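Local coordinates for protein halorhodopsin (Halobacterium salinarum, PDB 2JAF) that works as a retinal-bearing membrane protein of the bacteriorhodopsin-like family, a light-driven pump that moves chloride ions across the membrane, at residues A151-Y165 against Y210-A222. The protein carries 2 engineered substitutions. Residues are numbered along the deposited sequence; the frame is centred on the assembly and turned at random.
With RET (retinal), chain G; BOG (octyl beta-D-glucopyranoside), chain F.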
ATOM      1  N   ALA A 151     -10.272   9.324 -11.344  1.00 22.00           N
ATOM      2  CA  ALA A 151     -10.729  10.156 -12.454  1.00 20.34           C
ATOM      3  C   ALA A 151     -11.315   9.277 -13.559  1.00 22.92           C
ATOM      4  O   ALA A 151     -12.363   9.594 -14.128  1.00 21.66           O
ATOM      5  CB  ALA A 151      -9.565  10.989 -12.997  1.00 21.28           C
ATOM      6  N   ALA A 152     -10.635   8.171 -13.862  1.00 20.61           N
ATOM      7  CA  ALA A 152     -11.091   7.256 -14.903  1.00 20.92           C
ATOM      8  C   ALA A 152     -12.359   6.486 -14.525  1.00 21.17           C
ATOM      9  O   ALA A 152     -13.215   6.234 -15.371  1.00 22.00           O
ATOM     10  CB  ALA A 152      -9.975   6.270 -15.250  1.00 23.72           C
ATOM     11  N   MET A 153     -12.481   6.115 -13.255  1.00 22.39           N
ATOM     12  CA  MET A 153     -13.636   5.338 -12.795  1.00 20.86           C
ATOM     13  C   MET A 153     -14.897   6.137 -12.469  1.00 22.86           C
ATOM     14  O   MET A 153     -15.981   5.562 -12.360  1.00 20.17           O
ATOM     15  CB  MET A 153     -13.251   4.513 -11.565  1.00 24.54           C
ATOM     16  CG  MET A 153     -12.160   3.485 -11.817  1.00 25.55           C
ATOM     17  SD  MET A 153     -12.619   2.227 -13.030  1.00 30.36           S
ATOM     18  CE  MET A 153     -11.890   2.934 -14.554  1.00 27.78           C
ATOM     19  N   THR A 154     -14.762   7.452 -12.304  1.00 22.27           N
ATOM     20  CA  THR A 154     -15.905   8.296 -11.965  1.00 21.20           C
ATOM     21  C   THR A 154     -16.864   8.464 -13.145  1.00 22.18           C
ATOM     22  O   THR A 154     -16.455   8.845 -14.236  1.00 22.43           O
ATOM     23  CB  THR A 154     -15.412   9.665 -11.472  1.00 22.45           C
ATOM     24  OG1 THR A 154     -14.710   9.480 -10.235  1.00 21.43           O
ATOM     25  CG2 THR A 154     -16.584  10.633 -11.260  1.00 21.60           C
ATOM     26  N   THR A 155     -18.145   8.182 -12.917  1.00 21.41           N
ATOM     27  CA  THR A 155     -19.132   8.266 -13.990  1.00 23.88           C
ATOM     28  C   THR A 155     -20.328   9.174 -13.737  1.00 24.02           C
ATOM     29  O   THR A 155     -21.100   9.443 -14.664  1.00 22.90           O
ATOM     30  CB  THR A 155     -19.707   6.875 -14.304  1.00 27.27           C
ATOM     31  OG1 THR A 155     -20.346   6.356 -13.129  1.00 29.49           O
ATOM     32  CG2 THR A 155     -18.605   5.922 -14.742  1.00 26.56           C
ATOM     33  N   SER A 156     -20.491   9.656 -12.509  1.00 22.31           N
ATOM     34  CA  SER A 156     -21.659  10.480 -12.200  1.00 22.58           C
ATOM     35  C   SER A 156     -21.683  11.852 -12.858  1.00 23.50           C
ATOM     36  O   SER A 156     -22.740  12.310 -13.304  1.00 22.81           O
ATOM     37  CB  SER A 156     -21.835  10.621 -10.680  1.00 24.44           C
ATOM     38  OG  SER A 156     -20.783  11.372 -10.095  1.00 26.05           O
ATOM     39  N   ALA A 157     -20.530  12.511 -12.929  1.00 23.49           N
ATOM     40  CA  ALA A 157     -20.458  13.827 -13.539  1.00 21.95           C
ATOM     41  C   ALA A 157     -19.070  14.134 -14.088  1.00 22.55           C
ATOM     42  O   ALA A 157     -18.062  13.742 -13.505  1.00 22.02           O
ATOM     43  CB  ALA A 157     -20.872  14.902 -12.519  1.00 25.34           C
ATOM     44  N   LEU A 158     -19.031  14.838 -15.214  1.00 20.95           N
ATOM     45  CA  LEU A 158     -17.780  15.218 -15.857  1.00 22.27           C
ATOM     46  C   LEU A 158     -16.924  16.044 -14.893  1.00 23.56           C
ATOM     47  O   LEU A 158     -15.704  15.891 -14.836  1.00 22.55           O
ATOM     48  CB  LEU A 158     -18.077  16.026 -17.132  1.00 22.80           C
ATOM     49  CG  LEU A 158     -16.920  16.302 -18.099  1.00 23.92           C
ATOM     50  CD1 LEU A 158     -16.303  14.980 -18.561  1.00 22.31           C
ATOM     51  CD2 LEU A 158     -17.433  17.094 -19.302  1.00 24.44           C
ATOM     52  N   LEU A 159     -17.578  16.911 -14.127  1.00 24.14           N
ATOM     53  CA  LEU A 159     -16.892  17.755 -13.155  1.00 22.98           C
ATOM     54  C   LEU A 159     -15.957  16.976 -12.220  1.00 22.27           C
ATOM     55  O   LEU A 159     -14.809  17.366 -11.997  1.00 21.29           O
ATOM     56  CB  LEU A 159     -17.921  18.503 -12.307  1.00 24.58           C
ATOM     57  CG  LEU A 159     -17.379  19.150 -11.027  1.00 27.86           C
ATOM     58  CD1 LEU A 159     -16.395  20.248 -11.397  1.00 29.04           C
ATOM     59  CD2 LEU A 159     -18.530  19.708 -10.194  1.00 30.98           C
ATOM     60  N   PHE A 160     -16.454  15.879 -11.663  1.00 20.64           N
ATOM     61  CA  PHE A 160     -15.651  15.088 -10.742  1.00 21.21           C
ATOM     62  C   PHE A 160     -14.497  14.352 -11.414  1.00 20.18           C
ATOM     63  O   PHE A 160     -13.444  14.162 -10.801  1.00 22.07           O
ATOM     64  CB  PHE A 160     -16.548  14.116  -9.974  1.00 19.30           C
ATOM     65  CG  PHE A 160     -17.563  14.808  -9.104  1.00 21.95           C
ATOM     66  CD1 PHE A 160     -17.151  15.642  -8.071  1.00 21.41           C
ATOM     67  CD2 PHE A 160     -18.927  14.636  -9.326  1.00 23.12           C
ATOM     68  CE1 PHE A 160     -18.086  16.301  -7.266  1.00 25.42           C
ATOM     69  CE2 PHE A 160     -19.873  15.290  -8.527  1.00 22.72           C
ATOM     70  CZ  PHE A 160     -19.455  16.122  -7.499  1.00 21.30           C
ATOM     71  N   ARG A 161     -14.680  13.945 -12.669  1.00 20.36           N
ATOM     72  CA  ARG A 161     -13.603  13.271 -13.392  1.00 20.66           C
ATOM     73  C   ARG A 161     -12.419  14.238 -13.486  1.00 20.19           C
ATOM     74  O   ARG A 161     -11.280  13.874 -13.195  1.00 20.19           O
ATOM     75  CB  ARG A 161     -14.048  12.876 -14.807  1.00 21.48           C
ATOM     76  CG  ARG A 161     -15.082  11.760 -14.865  1.00 21.11           C
ATOM     77  CD  ARG A 161     -15.470  11.435 -16.307  1.00 18.44           C
ATOM     78  NE  ARG A 161     -14.367  10.884 -17.103  1.00 20.30           N
ATOM     79  CZ  ARG A 161     -13.979   9.609 -17.077  1.00 19.30           C
ATOM     80  NH1 ARG A 161     -14.602   8.740 -16.292  1.00 21.50           N
ATOM     81  NH2 ARG A 161     -12.973   9.197 -17.841  1.00 20.35           N
ATOM     82  N   TRP A 162     -12.695  15.476 -13.880  1.00 20.22           N
ATOM     83  CA  TRP A 162     -11.633  16.463 -14.011  1.00 19.36           C
ATOM     84  C   TRP A 162     -11.109  16.995 -12.685  1.00 20.31           C
ATOM     85  O   TRP A 162      -9.948  17.412 -12.596  1.00 22.61           O
ATOM     86  CB  TRP A 162     -12.085  17.610 -14.919  1.00 20.47           C
ATOM     87  CG  TRP A 162     -12.075  17.208 -16.369  1.00 20.89           C
ATOM     88  CD1 TRP A 162     -13.154  16.885 -17.139  1.00 20.99           C
ATOM     89  CD2 TRP A 162     -10.919  17.039 -17.205  1.00 20.99           C
ATOM     90  NE1 TRP A 162     -12.742  16.523 -18.402  1.00 19.15           N
ATOM     91  CE2 TRP A 162     -11.379  16.608 -18.471  1.00 21.05           C
ATOM     92  CE3 TRP A 162      -9.541  17.206 -17.005  1.00 21.11           C
ATOM     93  CZ2 TRP A 162     -10.507  16.339 -19.541  1.00 20.10           C
ATOM     94  CZ3 TRP A 162      -8.669  16.939 -18.069  1.00 21.46           C
ATOM     95  CH2 TRP A 162      -9.161  16.510 -19.322  1.00 21.31           C
ATOM     96  N   ALA A 163     -11.943  16.994 -11.650  1.00 19.78           N
ATOM     97  CA  ALA A 163     -11.474  17.454 -10.349  1.00 18.43           C
ATOM     98  C   ALA A 163     -10.418  16.458  -9.848  1.00 19.11           C
ATOM     99  O   ALA A 163      -9.414  16.851  -9.251  1.00 20.23           O
ATOM    100  CB  ALA A 163     -12.643  17.548  -9.360  1.00 17.98           C
ATOM    101  N   PHE A 164     -10.634  15.167 -10.098  1.00 19.90           N
ATOM    102  CA  PHE A 164      -9.658  14.158  -9.680  1.00 19.11           C
ATOM    103  C   PHE A 164      -8.371  14.333 -10.492  1.00 19.89           C
ATOM    104  O   PHE A 164      -7.262  14.180  -9.969  1.00 21.63           O
ATOM    105  CB  PHE A 164     -10.202  12.739  -9.887  1.00 18.36           C
ATOM    106  CG  PHE A 164     -11.010  12.209  -8.726  1.00 19.66           C
ATOM    107  CD1 PHE A 164     -10.455  12.131  -7.449  1.00 19.86           C
ATOM    108  CD2 PHE A 164     -12.318  11.760  -8.917  1.00 20.69           C
ATOM    109  CE1 PHE A 164     -11.189  11.606  -6.373  1.00 22.34           C
ATOM    110  CE2 PHE A 164     -13.063  11.234  -7.851  1.00 20.86           C
ATOM    111  CZ  PHE A 164     -12.497  11.158  -6.579  1.00 22.81           C
ATOM    112  N   TYR A 165      -8.526  14.646 -11.775  1.00 19.25           N
ATOM    113  CA  TYR A 165      -7.375  14.852 -12.651  1.00 17.99           C
ATOM    114  C   TYR A 165      -6.543  15.996 -12.083  1.00 20.04           C
ATOM    115  O   TYR A 165      -5.320  15.911 -12.024  1.00 18.47           O
ATOM    116  CB  TYR A 165      -7.847  15.176 -14.076  1.00 18.40           C
ATOM    117  CG  TYR A 165      -6.742  15.459 -15.082  1.00 17.93           C
ATOM    118  CD1 TYR A 165      -6.143  16.721 -15.161  1.00 18.53           C
ATOM    119  CD2 TYR A 165      -6.320  14.473 -15.974  1.00 20.25           C
ATOM    120  CE1 TYR A 165      -5.147  16.992 -16.120  1.00 18.21           C
ATOM    121  CE2 TYR A 165      -5.326  14.729 -16.928  1.00 18.50           C
ATOM    122  CZ  TYR A 165      -4.747  15.988 -16.994  1.00 17.86           C
ATOM    123  OH  TYR A 165      -3.759  16.230 -17.920  1.00 19.06           O
ATOM    124  N   TYR A 210       2.306  11.364 -19.693  1.00 18.23           N
ATOM    125  CA  TYR A 210       1.133  10.593 -19.280  1.00 18.14           C
ATOM    126  C   TYR A 210      -0.145  11.413 -19.100  1.00 18.33           C
ATOM    127  O   TYR A 210      -1.192  11.037 -19.626  1.00 17.34           O
ATOM    128  CB  TYR A 210       1.447   9.768 -18.025  1.00 18.95           C
ATOM    129  CG  TYR A 210       2.477   8.692 -18.301  1.00 18.32           C
ATOM    130  CD1 TYR A 210       3.841   9.000 -18.347  1.00 18.54           C
ATOM    131  CD2 TYR A 210       2.092   7.371 -18.534  1.00 18.84           C
ATOM    132  CE1 TYR A 210       4.799   8.009 -18.615  1.00 21.10           C
ATOM    133  CE2 TYR A 210       3.040   6.374 -18.806  1.00 19.18           C
ATOM    134  CZ  TYR A 210       4.390   6.700 -18.842  1.00 18.29           C
ATOM    135  OH  TYR A 210       5.325   5.718 -19.084  1.00 19.32           O
ATOM    136  N   PRO A 211      -0.090  12.538 -18.366  1.00 18.18           N
ATOM    137  CA  PRO A 211      -1.339  13.300 -18.229  1.00 17.67           C
ATOM    138  C   PRO A 211      -1.786  13.935 -19.550  1.00 19.23           C
ATOM    139  O   PRO A 211      -2.964  14.240 -19.732  1.00 20.34           O
ATOM    140  CB  PRO A 211      -1.009  14.332 -17.147  1.00 19.79           C
ATOM    141  CG  PRO A 211       0.506  14.467 -17.215  1.00 17.49           C
ATOM    142  CD  PRO A 211       0.932  13.030 -17.424  1.00 16.68           C
ATOM    143  N   ILE A 212      -0.850  14.128 -20.478  1.00 19.16           N
ATOM    144  CA  ILE A 212      -1.203  14.701 -21.774  1.00 19.49           C
ATOM    145  C   ILE A 212      -1.992  13.658 -22.556  1.00 19.80           C
ATOM    146  O   ILE A 212      -3.015  13.968 -23.165  1.00 20.37           O
ATOM    147  CB  ILE A 212       0.059  15.107 -22.571  1.00 20.15           C
ATOM    148  CG1 ILE A 212       0.730  16.292 -21.874  1.00 22.16           C
ATOM    149  CG2 ILE A 212      -0.307  15.465 -24.009  1.00 19.19           C
ATOM    150  CD1 ILE A 212       2.009  16.770 -22.542  1.00 23.44           C
ATOM    151  N   VAL A 213      -1.514  12.416 -22.537  1.00 18.51           N
ATOM    152  CA  VAL A 213      -2.196  11.340 -23.241  1.00 17.99           C
ATOM    153  C   VAL A 213      -3.597  11.164 -22.655  1.00 19.17           C
ATOM    154  O   VAL A 213      -4.568  11.012 -23.398  1.00 21.00           O
ATOM    155  CB  VAL A 213      -1.431   9.997 -23.111  1.00 17.51           C
ATOM    156  CG1 VAL A 213      -2.289   8.855 -23.645  1.00 18.35           C
ATOM    157  CG2 VAL A 213      -0.123  10.057 -23.902  1.00 15.56           C
ATOM    158  N   TRP A 214      -3.699  11.187 -21.329  1.00 19.77           N
ATOM    159  CA  TRP A 214      -5.001  11.013 -20.676  1.00 21.11           C
ATOM    160  C   TRP A 214      -5.976  12.099 -21.120  1.00 21.81           C
ATOM    161  O   TRP A 214      -7.124  11.814 -21.483  1.00 20.38           O
ATOM    162  CB  TRP A 214      -4.862  11.075 -19.154  1.00 22.65           C
ATOM    163  CG  TRP A 214      -6.053  10.495 -18.413  1.00 25.20           C
ATOM    164  CD1 TRP A 214      -6.201   9.209 -17.994  1.00 27.70           C
ATOM    165  CD2 TRP A 214      -7.261  11.181 -18.036  1.00 26.40           C
ATOM    166  NE1 TRP A 214      -7.422   9.045 -17.376  1.00 29.84           N
ATOM    167  CE2 TRP A 214      -8.092  10.239 -17.390  1.00 26.90           C
ATOM    168  CE3 TRP A 214      -7.719  12.497 -18.184  1.00 23.82           C
ATOM    169  CZ2 TRP A 214      -9.360  10.572 -16.888  1.00 27.33           C
ATOM    170  CZ3 TRP A 214      -8.989  12.829 -17.682  1.00 24.94           C
ATOM    171  CH2 TRP A 214      -9.787  11.868 -17.044  1.00 24.27           C
ATOM    172  N   ALA A 215      -5.507  13.344 -21.094  1.00 20.75           N
ATOM    173  CA  ALA A 215      -6.324  14.490 -21.480  1.00 21.30           C
ATOM    174  C   ALA A 215      -6.697  14.522 -22.960  1.00 23.35           C
ATOM    175  O   ALA A 215      -7.815  14.895 -23.310  1.00 22.80           O
ATOM    176  CB  ALA A 215      -5.610  15.786 -21.103  1.00 23.16           C
ATOM    177  N   VAL A 216      -5.760  14.156 -23.829  1.00 23.88           N
ATOM    178  CA  VAL A 216      -6.023  14.169 -25.265  1.00 25.53           C
ATOM    179  C   VAL A 216      -6.830  12.951 -25.714  1.00 25.46           C
ATOM    180  O   VAL A 216      -7.647  13.044 -26.641  1.00 24.84           O
ATOM    181  CB  VAL A 216      -4.695  14.241 -26.059  1.00 26.90           C
ATOM    182  CG1 VAL A 216      -4.952  14.099 -27.555  1.00 29.33           C
ATOM    183  CG2 VAL A 216      -4.008  15.564 -25.768  1.00 27.64           C
ATOM    184  N   GLY A 217      -6.612  11.827 -25.036  1.00 23.98           N
ATOM    185  CA  GLY A 217      -7.299  10.588 -25.366  1.00 24.14           C
ATOM    186  C   GLY A 217      -8.774  10.475 -25.015  1.00 23.57           C
ATOM    187  O   GLY A 217      -9.385  11.395 -24.476  1.00 22.53           O
ATOM    188  N   VAL A 218      -9.331   9.301 -25.302  1.00 25.84           N
ATOM    189  CA  VAL A 218     -10.745   9.007 -25.096  1.00 26.76           C
ATOM    190  C   VAL A 218     -11.335   9.218 -23.702  1.00 26.22           C
ATOM    191  O   VAL A 218     -12.503   9.580 -23.578  1.00 26.91           O
ATOM    192  CB  VAL A 218     -11.062   7.557 -25.558  1.00 28.61           C
ATOM    193  CG1 VAL A 218     -10.300   6.551 -24.698  1.00 30.57           C
ATOM    194  CG2 VAL A 218     -12.558   7.301 -25.490  1.00 32.10           C
ATOM    195  N   GLU A 219     -10.550   9.002 -22.654  1.00 26.59           N
ATOM    196  CA  GLU A 219     -11.071   9.176 -21.303  1.00 25.80           C
ATOM    197  C   GLU A 219     -11.054  10.636 -20.854  1.00 23.53           C
ATOM    198  O   GLU A 219     -11.732  11.012 -19.893  1.00 21.02           O
ATOM    199  CB  GLU A 219     -10.287   8.287 -20.333  1.00 28.21           C
ATOM    200  CG  GLU A 219     -10.417   6.807 -20.693  1.00 31.35           C
ATOM    201  CD  GLU A 219      -9.638   5.878 -19.780  1.00 33.43           C
ATOM    202  OE1 GLU A 219     -10.121   5.554 -18.674  1.00 31.32           O
ATOM    203  OE2 GLU A 219      -8.531   5.469 -20.181  1.00 37.49           O
ATOM    204  N   GLY A 220     -10.289  11.455 -21.572  1.00 22.46           N
ATOM    205  CA  GLY A 220     -10.203  12.871 -21.257  1.00 22.30           C
ATOM    206  C   GLY A 220     -11.071  13.704 -22.188  1.00 22.20           C
ATOM    207  O   GLY A 220     -12.295  13.568 -22.182  1.00 21.93           O
ATOM    208  N   LEU A 221     -10.442  14.557 -22.993  1.00 21.31           N
ATOM    209  CA  LEU A 221     -11.170  15.410 -23.926  1.00 22.80           C
ATOM    210  C   LEU A 221     -11.634  14.650 -25.163  1.00 22.07           C
ATOM    211  O   LEU A 221     -12.489  15.127 -25.913  1.00 23.34           O
ATOM    212  CB  LEU A 221     -10.288  16.584 -24.360  1.00 22.42           C
ATOM    213  CG  LEU A 221      -9.822  17.567 -23.278  1.00 23.91           C
ATOM    214  CD1 LEU A 221      -8.811  18.536 -23.873  1.00 24.06           C
ATOM    215  CD2 LEU A 221     -11.018  18.320 -22.703  1.00 24.80           C
ATOM    216  N   ALA A 222     -11.056  13.472 -25.378  1.00 21.34           N
ATOM    217  CA  ALA A 222     -11.384  12.645 -26.532  1.00 22.98           C
ATOM    218  C   ALA A 222     -11.096  13.357 -27.860  1.00 24.12           C
ATOM    219  O   ALA A 222     -11.891  13.296 -28.801  1.00 23.68           O
ATOM    220  CB  ALA A 222     -12.854  12.194 -26.468  1.00 22.86           C
TER
HETATM  221  C1  RET G 900      -2.581  10.606 -14.815  1.00 22.24           C
HETATM  222  C2  RET G 900      -3.977  11.387 -14.906  1.00 21.40           C
HETATM  223  C3  RET G 900      -4.245  12.451 -13.813  1.00 21.35           C
HETATM  224  C4  RET G 900      -3.115  13.579 -13.836  1.00 21.32           C
HETATM  225  C5  RET G 900      -1.631  13.034 -13.821  1.00 20.60           C
HETATM  226  C6  RET G 900      -1.332  11.588 -14.301  1.00 22.02           C
HETATM  227  C7  RET G 900       0.079  11.089 -14.165  1.00 21.02           C
HETATM  228  C8  RET G 900       0.647   9.869 -14.367  1.00 18.79           C
HETATM  229  C9  RET G 900       2.062   9.620 -14.420  1.00 19.79           C
HETATM  230  C10 RET G 900       2.297   8.288 -14.769  1.00 20.94           C
HETATM  231  C11 RET G 900       3.552   7.741 -14.930  1.00 20.52           C
HETATM  232  C12 RET G 900       3.678   6.406 -15.344  1.00 20.10           C
HETATM  233  C13 RET G 900       4.957   5.722 -15.464  1.00 21.77           C
HETATM  234  C14 RET G 900       4.810   4.357 -15.847  1.00 22.82           C
HETATM  235  C15 RET G 900       5.813   3.417 -15.835  1.00 24.48           C
HETATM  236  C16 RET G 900      -2.866   9.445 -13.794  1.00 21.85           C
HETATM  237  C17 RET G 900      -2.323  10.010 -16.294  1.00 21.17           C
HETATM  238  C18 RET G 900      -0.577  14.017 -13.337  1.00 21.23           C
HETATM  239  C19 RET G 900       3.163  10.814 -14.269  1.00 21.06           C
HETATM  240  C20 RET G 900       6.305   6.431 -15.237  1.00 21.97           C
HETATM  241  C1  BOG F 801     -14.324  18.578 -21.419  1.00 55.99           C
HETATM  242  O1  BOG F 801     -14.257  18.828 -20.012  1.00 56.88           O
HETATM  243  C2  BOG F 801     -14.632  17.066 -21.686  1.00 55.92           C
HETATM  244  O2  BOG F 801     -13.621  16.249 -21.087  1.00 52.00           O
HETATM  245  C3  BOG F 801     -14.712  16.823 -23.226  1.00 55.97           C
HETATM  246  O3  BOG F 801     -14.988  15.452 -23.501  1.00 54.75           O
HETATM  247  C4  BOG F 801     -15.826  17.725 -23.814  1.00 57.30           C
HETATM  248  O4  BOG F 801     -15.941  17.531 -25.227  1.00 58.64           O
HETATM  249  C5  BOG F 801     -15.511  19.227 -23.507  1.00 57.60           C
HETATM  250  O5  BOG F 801     -15.382  19.412 -22.056  1.00 57.23           O
HETATM  251  C6  BOG F 801     -16.619  20.141 -24.062  1.00 59.11           C
HETATM  252  O6  BOG F 801     -17.805  20.098 -23.261  1.00 60.26           O
HETATM  253  C1' BOG F 801     -13.970  20.194 -19.714  1.00 55.32           C
HETATM  254  C2' BOG F 801     -13.390  20.300 -18.328  1.00 54.97           C
HETATM  255  C3' BOG F 801     -11.909  20.546 -18.443  1.00 54.39           C
HETATM  256  C4' BOG F 801     -11.235  20.673 -17.092  1.00 54.57           C
HETATM  257  C5' BOG F 801      -9.742  20.917 -17.259  1.00 54.83           C
HETATM  258  C6' BOG F 801      -9.011  20.691 -15.946  1.00 54.77           C
HETATM  259  C7' BOG F 801      -7.532  20.922 -16.077  1.00 54.59           C
HETATM  260  C8' BOG F 801      -6.851  20.684 -14.750  1.00 54.34           C
HETATM  261  O   HOH W   1     -12.653   6.292 -18.175  1.00 31.09           O
HETATM  262  O   HOH W   2     -13.198  13.091 -18.671  1.00 22.41           O
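Trp214 enters as a knob between Ala151, Ala152, Trp162 and Tyr165, and the ring geometry distinguishes its two aromatic partners. Against Trp162 the pair is T-shaped: the six-membered rings stand at 86°, with the edge of Trp214 directed at the face of Trp162. Tyr165 meets the same indole obliquely, its CD2 3.3 Å from Trp214 CE3. The methyl of Ala151 packs on Trp214 CZ2 at 3.9 Å, whereas Trp214 NE1, buried here, has no hydrogen-bond partner in the model.

Among the polar contacts, Tyr165 OH donates to Pro211 O over 2.8 Å. CG of Tyr165 lies anti to the backbone N, which sends the ring across to Pro211. The hydroxyl comes from above the carbonyl plane, and Ala215 N reaches the same oxygen from the opposite face.

Arg161 bends at chi3 and spreads its guanidinium between both segments. Arg161 NH2 gives Glu219 O a nearly straight bond (3.0 Å, N-H...O angle 170°) on a carbonyl lone pair, while NH1 serves Ala152 O and Thr154 O; these bonds fix the group's rotation. One water links Ala152 O, Arg161 NH2 and Glu219 OE1, and another joins Arg161 NE to Glu219 O. The Glu219 carboxylate is also hydrogen-bonded, through OE2 to Tyr109 OH and through OE1 to Ser104 OG.

Two bound molecules flank the cluster. Retinal lies over one face of Tyr165 and one of Trp214, both pocket residues. Octyl glucoside covers the Trp162 face opposite Trp214, and Trp162 NE1 donates to its O2 at 2.8 Å.

The helical segments 158-165 and 210-216 run antiparallel (170°), with a closest axis approach of 12.5 Å, and the aromatic rings bridge this gap within the seven-helix bundle. Helix 227-255 adjoins Trp214 through Tyr234, while Met153 packs on strands 87-90 and 101-104.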